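LPP20 lipofamily protein (Helicobacter pylori R046Wa, PDB 4KZS) is a secreted protein of unknown function, with a probable TolB N-terminal-like domain consistent with a link to the Tol-Pal system. Local coordinates at residues V83-Q88 / T97-N102; F176-Q181 / R202-S207; I182-N187 / A195-Y200. One frame throughout, in Å; residues are numbered along the deposited sequence.

Contact 1 (V83-Q88 / T97-N102); sequences VEIVNQ and TRVRIN
Glu-84 and Arg-100 pair twice across this antiparallel hairpin, once through the backbone and once through their charged ends. The backbone ladder runs from Glu-84 N bonded to Arg-100 O at 3.0 Å, with its return bond, to Arg-98 N bonded to Asn-87 O. Between these, Arg-98 O accepts from two consecutive amides, Val-86 N at 2.7 Å and Asn-87 N at 3.3 Å, both arriving from the same face of its carbonyl plane. Two residues opposite one define a classic beta bulge, and the register slips by one there.

Among the charged groups, Arg-100 NE meets Glu-84 OE2 at 2.7 Å, near the guanidinium plane but 41° above that of the carboxylate. The Arg-100 chain is extended from CG to NE, and Arg-100 CD is 3.4 Å from Val-86 CG2.

Apolar contacts occupy the opposite face, where Ile-85 CD1 reaches Val-99 CG1 at 3.6 Å and helix 29-53 places Leu-40 on Val-99.

Both charged ends have second partners on strand 19-26: Tyr-19 OH bonds Glu-84 OE1 and Tyr-21 OH bonds Arg-100 NH1. The salt bridge is therefore one part of a polar network spanning all three strands, which would limit rotation of both groups.

Contact 2 (F176-Q181 / R202-S207); sequences FKPKVQ and RVLTPS
This is a parallel, loosely bonded strand pairing: the edge strand 205-207 lies beside strand 179-182, the two being the strands of a beta-alpha-beta unit whose connection runs through helix 190-200. The short axes approach to 4.2 Å and lie 49° apart, in keeping with the loose pairing.

Three backbone bonds carry it. Thr-205 N donates to Pro-178 O at 2.6 Å, arriving 35° out of the carbonyl plane. Ser-207 N reaches Val-180 O at 3.1 Å from well above that carbonyl, 66° out of plane. Val-180 bridges two residues of the other strand, its N making a weak bond to Thr-205 O. CA-H...O contacts supplement them, among them Lys-179 CA to Thr-205 O at 3.2 Å and Gln-181 CA to Ser-207 O at 3.0 Å. The peptide bond before Pro-178 is cis, and the chain bends there as it enters the strand.

Among the side chains, Lys-179 and Thr-205 share a face of the sheet and run side by side in the same direction, with Lys-179 CG 3.8 Å from Thr-205 CG2. The Lys-179 chain then leads away from the pairing to a salt bridge with Glu-209. From the preceding loop, Lys-177 crosses Thr-205 at about a right angle, its CB 3.3 Å from Thr-205 OG1. Just before the strands, Leu-204 lies alongside the ring of Pro-178, with Leu-204 CD1 3.7 Å from Pro-178 CD.

Val-180 and Leu-204 both rest on Ile-215 of strand 214-215, the third strand of this parallel sheet, which has 179-182 at its centre. Beyond them, Val-203 packs on Phe-258 and Arg-262 of helix 252-262, while Val-180 also meets Phe-133 from a loop.

Contact 3 (I182-N187 / A195-Y200); sequences ITFDNN and ALISAY
Ile-182 meets Tyr-200 with the two side chains set obliquely, and the nearest approach is from Ile-182 CD1 to Tyr-200 CD1 at 3.2 Å, a length not meaningful in itself at this resolution. The methyl is centred on that ring atom, with Tyr-200 CG at 3.8 Å and CE1 at 3.9 Å, and lies 5.9 Å from Tyr-200 OH. The torsions direct it there: CG1 stands opposite the carbonyl carbon (chi1 -66°) and the chain continues fully extended to CD1 (chi2 180°).

Phe-184 approaches the helix one turn earlier. Its CZ is 4.3 Å from Leu-196 CB, which lies near the plane of the ring at its edge, while CE1 is 4.2 Å from Ile-197 CG1, the two side chains again crossing obliquely. Ile-182 CG2 also lies in the ring plane, at the edge of Phe-184. No hydrogen bond joins the segments, so the contact is wholly apolar.

Farther along the loop, Asp-185 OD2 accepts from Asn-187 N in an Asx turn, less sure because Asn-187 is poorly ordered. Pro-206 of strand 205-207 touches both Ile-182 and Ile-197, and helix 252-262 adjoins the helix through Leu-196 on Glu-253 and Tyr-200 on Asn-257.

In the fold
Contacts 2 and 3 share one beta-alpha-beta unit: contact 2 pairs its two strands, and contact 3 sets the end of the first strand and the following loop against the intervening helix. They touch where Pro-206 CG meets Ile-197 CG2 and Ile-182 CD1, each at 3.9 Å. Contact 1 is separate, its centre 49 Å from that of contact 2 and on the opposite side of the chain's centre. All three are partly buried, but their chemistry differs. The hairpin of contact 1 combines a bulged antiparallel ladder with a salt bridge; contact 2 has three backbone bonds, one of them weak, with CA-H...O contacts and side-chain packing; contact 3 has apolar packing alone.

Contact 1 (V83-Q88 / T97-N102)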
loop_
_atom_site.group_PDB
_atom_site.type_symbol
_atom_site.label_atom_id
_atom_site.label_comp_id
_atom_site.label_asym_id
_atom_site.label_seq_id
_atom_site.Cartn_x
_atom_site.Cartn_y
_atom_site.Cartn_z
ATOM N N VAL A 83 3.602 3.651 -25.029
ATOM C CA VAL A 83 2.578 4.412 -25.764
ATOM C C VAL A 83 3.254 4.985 -27.011
ATOM O O VAL A 83 4.483 5.035 -27.055
ATOM C CB VAL A 83 2.139 5.652 -24.918
ATOM C CG1 VAL A 83 1.957 5.294 -23.464
ATOM C CG2 VAL A 83 3.159 6.814 -24.972
ATOM N N GLU A 84 2.510 5.506 -27.985
ATOM C CA GLU A 84 3.147 5.993 -29.231
ATOM C C GLU A 84 3.686 7.435 -29.226
ATOM O O GLU A 84 3.073 8.356 -28.666
ATOM C CB GLU A 84 2.202 5.844 -30.398
ATOM C CG GLU A 84 1.264 4.661 -30.328
ATOM C CD GLU A 84 0.348 4.620 -31.524
ATOM O OE1 GLU A 84 -0.245 3.536 -31.764
ATOM O OE2 GLU A 84 0.239 5.660 -32.237
ATOM N N ILE A 85 4.845 7.617 -29.850
ATOM C CA ILE A 85 5.410 8.951 -30.115
ATOM C C ILE A 85 4.903 9.480 -31.466
ATOM O O ILE A 85 5.180 8.913 -32.512
ATOM C CB ILE A 85 6.947 8.926 -30.140
ATOM C CG1 ILE A 85 7.522 8.363 -28.836
ATOM C CG2 ILE A 85 7.489 10.326 -30.370
ATOM C CD1 ILE A 85 7.183 9.178 -27.616
ATOM N N VAL A 86 4.115 10.534 -31.452
ATOM C CA VAL A 86 3.555 11.021 -32.697
ATOM C C VAL A 86 4.343 12.197 -33.255
ATOM O O VAL A 86 4.326 12.408 -34.444
ATOM C CB VAL A 86 2.066 11.342 -32.552
ATOM C CG1 VAL A 86 1.549 12.140 -33.747
ATOM C CG2 VAL A 86 1.294 10.046 -32.473
ATOM N N ASN A 87 5.008 12.983 -32.419
ATOM C CA ASN A 87 5.813 14.062 -32.949
ATOM C C ASN A 87 7.020 14.255 -32.101
ATOM O O ASN A 87 6.966 14.057 -30.880
ATOM C CB ASN A 87 5.026 15.379 -33.011
ATOM C CG ASN A 87 3.821 15.301 -33.959
ATOM O OD1 ASN A 87 2.660 15.070 -33.546
ATOM N ND2 ASN A 87 4.090 15.437 -35.226
ATOM N N GLN A 88 8.107 14.651 -32.754
ATOM C CA GLN A 88 9.300 15.073 -32.057
ATOM C C GLN A 88 10.008 16.129 -32.888
ATOM O O GLN A 88 10.413 15.887 -34.012
ATOM C CB GLN A 88 10.189 13.869 -31.830
ATOM C CG GLN A 88 10.655 13.697 -30.400
ATOM C CD GLN A 88 11.092 12.283 -30.080
ATOM O OE1 GLN A 88 11.275 11.949 -28.891
ATOM N NE2 GLN A 88 11.268 11.439 -31.121
ATOM N N THR A 97 7.535 16.969 -27.819
ATOM C CA THR A 97 7.161 15.553 -27.969
ATOM C C THR A 97 5.634 15.502 -27.871
ATOM O O THR A 97 4.981 16.219 -27.036
ATOM C CB THR A 97 7.798 14.679 -26.863
ATOM O OG1 THR A 97 9.230 14.777 -26.919
ATOM C CG2 THR A 97 7.467 13.224 -27.038
ATOM N N ARG A 98 5.028 14.712 -28.740
ATOM C CA ARG A 98 3.619 14.472 -28.545
ATOM C C ARG A 98 3.370 12.955 -28.608
ATOM O O ARG A 98 4.007 12.267 -29.380
ATOM C CB ARG A 98 2.881 15.237 -29.607
ATOM C CG ARG A 98 1.386 15.028 -29.644
ATOM C CD ARG A 98 1.105 15.039 -31.139
ATOM N NE ARG A 98 -0.049 15.848 -31.377
ATOM C CZ ARG A 98 -0.677 15.924 -32.524
ATOM N NH1 ARG A 98 -0.230 15.294 -33.600
ATOM N NH2 ARG A 98 -1.736 16.686 -32.578
ATOM N N VAL A 99 2.469 12.459 -27.770
ATOM C CA VAL A 99 2.281 11.048 -27.557
ATOM C C VAL A 99 0.820 10.815 -27.543
ATOM O O VAL A 99 0.051 11.729 -27.366
ATOM C CB VAL A 99 2.792 10.562 -26.196
ATOM C CG1 VAL A 99 4.274 10.745 -26.093
ATOM C CG2 VAL A 99 2.183 11.378 -25.098
ATOM N N ARG A 100 0.432 9.579 -27.819
ATOM C CA ARG A 100 -0.954 9.186 -27.771
ATOM C C ARG A 100 -1.070 7.735 -27.399
ATOM O O ARG A 100 -0.066 6.967 -27.404
ATOM C CB ARG A 100 -1.584 9.403 -29.116
ATOM C CG ARG A 100 -0.989 8.529 -30.195
ATOM C CD ARG A 100 -1.739 8.769 -31.479
ATOM N NE ARG A 100 -1.409 7.757 -32.484
ATOM C CZ ARG A 100 -2.113 7.581 -33.610
ATOM N NH1 ARG A 100 -3.152 8.352 -33.901
ATOM N NH2 ARG A 100 -1.770 6.654 -34.460
ATOM N N ILE A 101 -2.292 7.329 -27.082
ATOM C CA ILE A 101 -2.533 5.924 -26.766
ATOM C C ILE A 101 -3.924 5.619 -27.095
ATOM O O ILE A 101 -4.800 6.456 -26.888
ATOM C CB ILE A 101 -2.347 5.618 -25.283
ATOM C CG1 ILE A 101 -2.419 4.116 -25.052
ATOM C CG2 ILE A 101 -3.361 6.385 -24.401
ATOM C CD1 ILE A 101 -1.751 3.665 -23.748
ATOM N N ASN A 102 -4.108 4.418 -27.629
ATOM C CA ASN A 102 -5.399 3.856 -27.962
ATOM C C ASN A 102 -6.273 3.709 -26.718
ATOM O O ASN A 102 -5.873 3.135 -25.736
ATOM C CB ASN A 102 -5.148 2.494 -28.564
ATOM C CG ASN A 102 -6.416 1.845 -29.019
ATOM O OD1 ASN A 102 -7.138 1.249 -28.222
ATOM N ND2 ASN A 102 -6.698 1.949 -30.304
#

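Contact 2 (F176-Q181 / R202-S207)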
loop_
_atom_site.group_PDB
_atom_site.type_symbol
_atom_site.label_atom_id
_atom_site.label_comp_id
_atom_site.label_asym_id
_atom_site.label_seq_id
_atom_site.Cartn_x
_atom_site.Cartn_y
_atom_site.Cartn_z
ATOM N N PHE A 176 -6.617 -6.408 8.697
ATOM C CA PHE A 176 -6.713 -5.045 9.241
ATOM C C PHE A 176 -6.414 -5.111 10.721
ATOM O O PHE A 176 -7.151 -5.689 11.504
ATOM C CB PHE A 176 -8.045 -4.387 8.971
ATOM C CG PHE A 176 -8.071 -2.931 9.312
ATOM C CD1 PHE A 176 -7.345 -2.022 8.568
ATOM C CD2 PHE A 176 -8.864 -2.454 10.372
ATOM C CE1 PHE A 176 -7.373 -0.656 8.875
ATOM C CE2 PHE A 176 -8.906 -1.094 10.686
ATOM C CZ PHE A 176 -8.149 -0.182 9.941
ATOM N N LYS A 177 -5.270 -4.540 11.045
ATOM C CA LYS A 177 -4.586 -4.670 12.333
ATOM C C LYS A 177 -3.304 -5.542 12.311
ATOM O O LYS A 177 -2.203 -5.048 12.040
ATOM C CB LYS A 177 -5.558 -4.920 13.468
ATOM C CG LYS A 177 -6.316 -3.596 13.666
ATOM C CD LYS A 177 -5.373 -2.374 13.586
ATOM C CE LYS A 177 -6.042 -1.205 12.905
ATOM N NZ LYS A 177 -5.261 0.082 12.952
ATOM N N PRO A 178 -3.425 -6.828 12.582
ATOM C CA PRO A 178 -4.593 -7.535 12.991
ATOM C C PRO A 178 -4.347 -8.105 14.386
ATOM O O PRO A 178 -3.680 -7.468 15.227
ATOM C CB PRO A 178 -4.604 -8.671 11.994
ATOM C CG PRO A 178 -3.135 -9.003 11.841
ATOM C CD PRO A 178 -2.364 -7.750 12.133
ATOM N N LYS A 179 -4.840 -9.323 14.593
ATOM C CA LYS A 179 -4.744 -9.982 15.871
ATOM C C LYS A 179 -3.394 -10.670 15.960
ATOM O O LYS A 179 -3.078 -11.530 15.135
ATOM C CB LYS A 179 -5.889 -10.995 16.011
ATOM C CG LYS A 179 -7.294 -10.428 16.333
ATOM C CD LYS A 179 -8.353 -11.191 15.548
ATOM C CE LYS A 179 -9.768 -10.854 15.943
ATOM N NZ LYS A 179 -10.196 -11.761 17.032
ATOM N N VAL A 180 -2.579 -10.245 16.919
ATOM C CA VAL A 180 -1.419 -11.017 17.324
ATOM C C VAL A 180 -1.285 -11.085 18.840
ATOM O O VAL A 180 -1.437 -10.066 19.529
ATOM C CB VAL A 180 -0.141 -10.478 16.689
ATOM C CG1 VAL A 180 -0.384 -10.292 15.203
ATOM C CG2 VAL A 180 0.324 -9.173 17.339
ATOM N N GLN A 181 -1.017 -12.292 19.345
ATOM C CA GLN A 181 -0.761 -12.531 20.777
ATOM C C GLN A 181 0.432 -11.737 21.288
ATOM O O GLN A 181 1.444 -11.651 20.616
ATOM C CB GLN A 181 -0.536 -14.019 21.038
ATOM C CG GLN A 181 -0.568 -14.427 22.503
ATOM C CD GLN A 181 -0.863 -15.905 22.664
ATOM O OE1 GLN A 181 -0.201 -16.752 22.055
ATOM N NE2 GLN A 181 -1.859 -16.226 23.488
ATOM N N ARG A 202 -2.040 0.624 18.265
ATOM C CA ARG A 202 -2.351 1.531 17.150
ATOM C C ARG A 202 -1.932 0.912 15.796
ATOM O O ARG A 202 -2.043 1.535 14.733
ATOM C CB ARG A 202 -1.847 2.971 17.389
ATOM C CG ARG A 202 -0.371 3.105 17.637
ATOM C CD ARG A 202 0.044 4.555 17.910
ATOM N NE ARG A 202 -0.443 5.528 16.915
ATOM C CZ ARG A 202 -0.212 6.849 16.944
ATOM N NH1 ARG A 202 0.518 7.408 17.906
ATOM N NH2 ARG A 202 -0.709 7.629 15.990
ATOM N N VAL A 203 -1.522 -0.351 15.868
ATOM C CA VAL A 203 -0.992 -1.082 14.751
ATOM C C VAL A 203 -1.412 -2.539 14.888
ATOM O O VAL A 203 -1.441 -3.262 13.921
ATOM C CB VAL A 203 0.550 -0.980 14.781
ATOM C CG1 VAL A 203 1.247 -2.267 14.319
ATOM C CG2 VAL A 203 1.020 0.262 14.035
ATOM N N LEU A 204 -1.752 -2.967 16.096
ATOM C CA LEU A 204 -2.033 -4.394 16.356
ATOM C C LEU A 204 -3.312 -4.599 17.191
ATOM O O LEU A 204 -3.781 -3.665 17.810
ATOM C CB LEU A 204 -0.853 -4.970 17.146
ATOM C CG LEU A 204 -0.295 -6.236 16.572
ATOM C CD1 LEU A 204 -0.880 -6.327 15.162
ATOM C CD2 LEU A 204 1.232 -6.104 16.610
ATOM N N THR A 205 -3.820 -5.816 17.251
ATOM C CA THR A 205 -4.944 -6.135 18.093
ATOM C C THR A 205 -4.571 -7.269 19.043
ATOM O O THR A 205 -4.744 -8.474 18.699
ATOM C CB THR A 205 -6.153 -6.561 17.246
ATOM O OG1 THR A 205 -6.673 -5.411 16.575
ATOM C CG2 THR A 205 -7.228 -7.095 18.106
ATOM N N PRO A 206 -4.125 -6.908 20.266
ATOM C CA PRO A 206 -3.623 -7.960 21.179
ATOM C C PRO A 206 -4.598 -9.095 21.273
ATOM O O PRO A 206 -5.771 -8.885 21.545
ATOM C CB PRO A 206 -3.468 -7.231 22.492
ATOM C CG PRO A 206 -3.185 -5.813 22.071
ATOM C CD PRO A 206 -4.132 -5.583 20.919
ATOM N N SER A 207 -4.159 -10.302 20.961
ATOM C CA SER A 207 -5.108 -11.412 21.015
ATOM C C SER A 207 -4.562 -12.542 21.828
ATOM O O SER A 207 -3.405 -12.486 22.249
ATOM C CB SER A 207 -5.527 -11.894 19.644
ATOM O OG SER A 207 -6.614 -12.786 19.781
#

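Contact 3 (I182-N187 / A195-Y200)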
loop_
_atom_site.group_PDB
_atom_site.type_symbol
_atom_site.label_atom_id
_atom_site.label_comp_id
_atom_site.label_asym_id
_atom_site.label_seq_id
_atom_site.Cartn_x
_atom_site.Cartn_y
_atom_site.Cartn_z
ATOM N N ILE A 182 0.301 -11.147 22.468
ATOM C CA ILE A 182 1.373 -10.348 23.034
ATOM C C ILE A 182 1.719 -10.862 24.430
ATOM O O ILE A 182 0.968 -10.664 25.382
ATOM C CB ILE A 182 1.027 -8.847 23.054
ATOM C CG1 ILE A 182 0.912 -8.314 21.623
ATOM C CG2 ILE A 182 2.067 -8.060 23.842
ATOM C CD1 ILE A 182 0.562 -6.838 21.531
ATOM N N THR A 183 2.865 -11.532 24.527
ATOM C CA THR A 183 3.367 -12.111 25.772
ATOM C C THR A 183 4.313 -11.159 26.513
ATOM O O THR A 183 5.003 -10.337 25.901
ATOM C CB THR A 183 4.072 -13.461 25.490
ATOM O OG1 THR A 183 3.215 -14.288 24.689
ATOM C CG2 THR A 183 4.408 -14.214 26.777
ATOM N N PHE A 184 4.322 -11.279 27.836
ATOM C CA PHE A 184 5.330 -10.635 28.663
ATOM C C PHE A 184 6.067 -11.604 29.625
ATOM O O PHE A 184 5.752 -12.799 29.691
ATOM C CB PHE A 184 4.682 -9.493 29.418
ATOM C CG PHE A 184 4.549 -8.232 28.618
ATOM C CD1 PHE A 184 3.751 -8.183 27.483
ATOM C CD2 PHE A 184 5.197 -7.063 29.039
ATOM C CE1 PHE A 184 3.623 -6.995 26.767
ATOM C CE2 PHE A 184 5.068 -5.870 28.340
ATOM C CZ PHE A 184 4.282 -5.839 27.196
ATOM N N ASP A 185 7.056 -11.081 30.355
ATOM C CA ASP A 185 7.866 -11.872 31.295
ATOM C C ASP A 185 7.238 -12.008 32.693
ATOM O O ASP A 185 6.468 -11.149 33.129
ATOM C CB ASP A 185 9.293 -11.296 31.391
ATOM C CG ASP A 185 9.334 -9.902 32.020
ATOM O OD1 ASP A 185 9.418 -8.893 31.279
ATOM O OD2 ASP A 185 9.291 -9.815 33.263
ATOM N N ASN A 186 7.596 -13.087 33.389
ATOM C CA ASN A 186 7.100 -13.382 34.742
ATOM C C ASN A 186 7.043 -12.187 35.710
ATOM O O ASN A 186 6.312 -12.222 36.706
ATOM C CB ASN A 186 7.683 -14.719 35.224
ATOM C CG ASN A 186 7.058 -15.915 34.526
ATOM O OD1 ASN A 186 5.877 -16.207 34.718
ATOM N ND2 ASN A 186 7.851 -16.620 33.719
ATOM N N ASN A 187 7.805 -11.137 35.412
ATOM C CA ASN A 187 7.843 -9.932 36.244
ATOM C C ASN A 187 7.368 -8.615 35.637
ATOM O O ASN A 187 6.253 -8.162 35.893
ATOM C CB ASN A 187 9.333 -9.850 36.618
ATOM C CG ASN A 187 9.692 -8.566 37.348
ATOM O OD1 ASN A 187 9.423 -8.418 38.537
ATOM N ND2 ASN A 187 10.314 -7.636 36.636
ATOM N N ALA A 195 1.588 1.072 28.570
ATOM C CA ALA A 195 2.152 1.938 27.519
ATOM C C ALA A 195 2.497 1.173 26.245
ATOM O O ALA A 195 2.253 1.625 25.130
ATOM C CB ALA A 195 3.389 2.670 28.032
ATOM N N LEU A 196 3.048 -0.005 26.429
ATOM C CA LEU A 196 3.505 -0.741 25.311
ATOM C C LEU A 196 2.341 -1.323 24.573
ATOM O O LEU A 196 2.204 -1.064 23.377
ATOM C CB LEU A 196 4.492 -1.832 25.746
ATOM C CG LEU A 196 5.928 -1.404 26.144
ATOM C CD1 LEU A 196 6.911 -2.563 25.938
ATOM C CD2 LEU A 196 6.430 -0.140 25.444
ATOM N N ILE A 197 1.500 -2.091 25.278
ATOM C CA ILE A 197 0.300 -2.670 24.663
ATOM C C ILE A 197 -0.551 -1.601 23.974
ATOM O O ILE A 197 -1.103 -1.847 22.919
ATOM C CB ILE A 197 -0.558 -3.430 25.681
ATOM C CG1 ILE A 197 0.194 -4.700 26.140
ATOM C CG2 ILE A 197 -1.911 -3.784 25.087
ATOM C CD1 ILE A 197 -0.642 -5.802 26.802
ATOM N N SER A 198 -0.621 -0.418 24.580
ATOM C CA SER A 198 -1.298 0.717 24.047
ATOM C C SER A 198 -0.720 1.190 22.727
ATOM O O SER A 198 -1.456 1.658 21.868
ATOM C CB SER A 198 -1.199 1.847 25.074
ATOM O OG SER A 198 -1.537 3.109 24.531
ATOM N N ALA A 199 0.600 1.138 22.581
ATOM C CA ALA A 199 1.237 1.610 21.357
ATOM C C ALA A 199 1.173 0.484 20.304
ATOM O O ALA A 199 0.779 0.674 19.158
ATOM C CB ALA A 199 2.668 2.027 21.654
ATOM N N TYR A 200 1.546 -0.704 20.735
ATOM C CA TYR A 200 1.349 -1.903 19.975
ATOM C C TYR A 200 -0.046 -1.908 19.381
ATOM O O TYR A 200 -0.258 -2.508 18.350
ATOM C CB TYR A 200 1.482 -3.098 20.911
ATOM C CG TYR A 200 2.820 -3.820 20.915
ATOM C CD1 TYR A 200 2.945 -5.055 20.272
ATOM C CD2 TYR A 200 3.942 -3.311 21.594
ATOM C CE1 TYR A 200 4.135 -5.762 20.272
ATOM C CE2 TYR A 200 5.150 -4.008 21.586
ATOM C CZ TYR A 200 5.228 -5.244 20.928
ATOM O OH TYR A 200 6.381 -5.999 20.889
#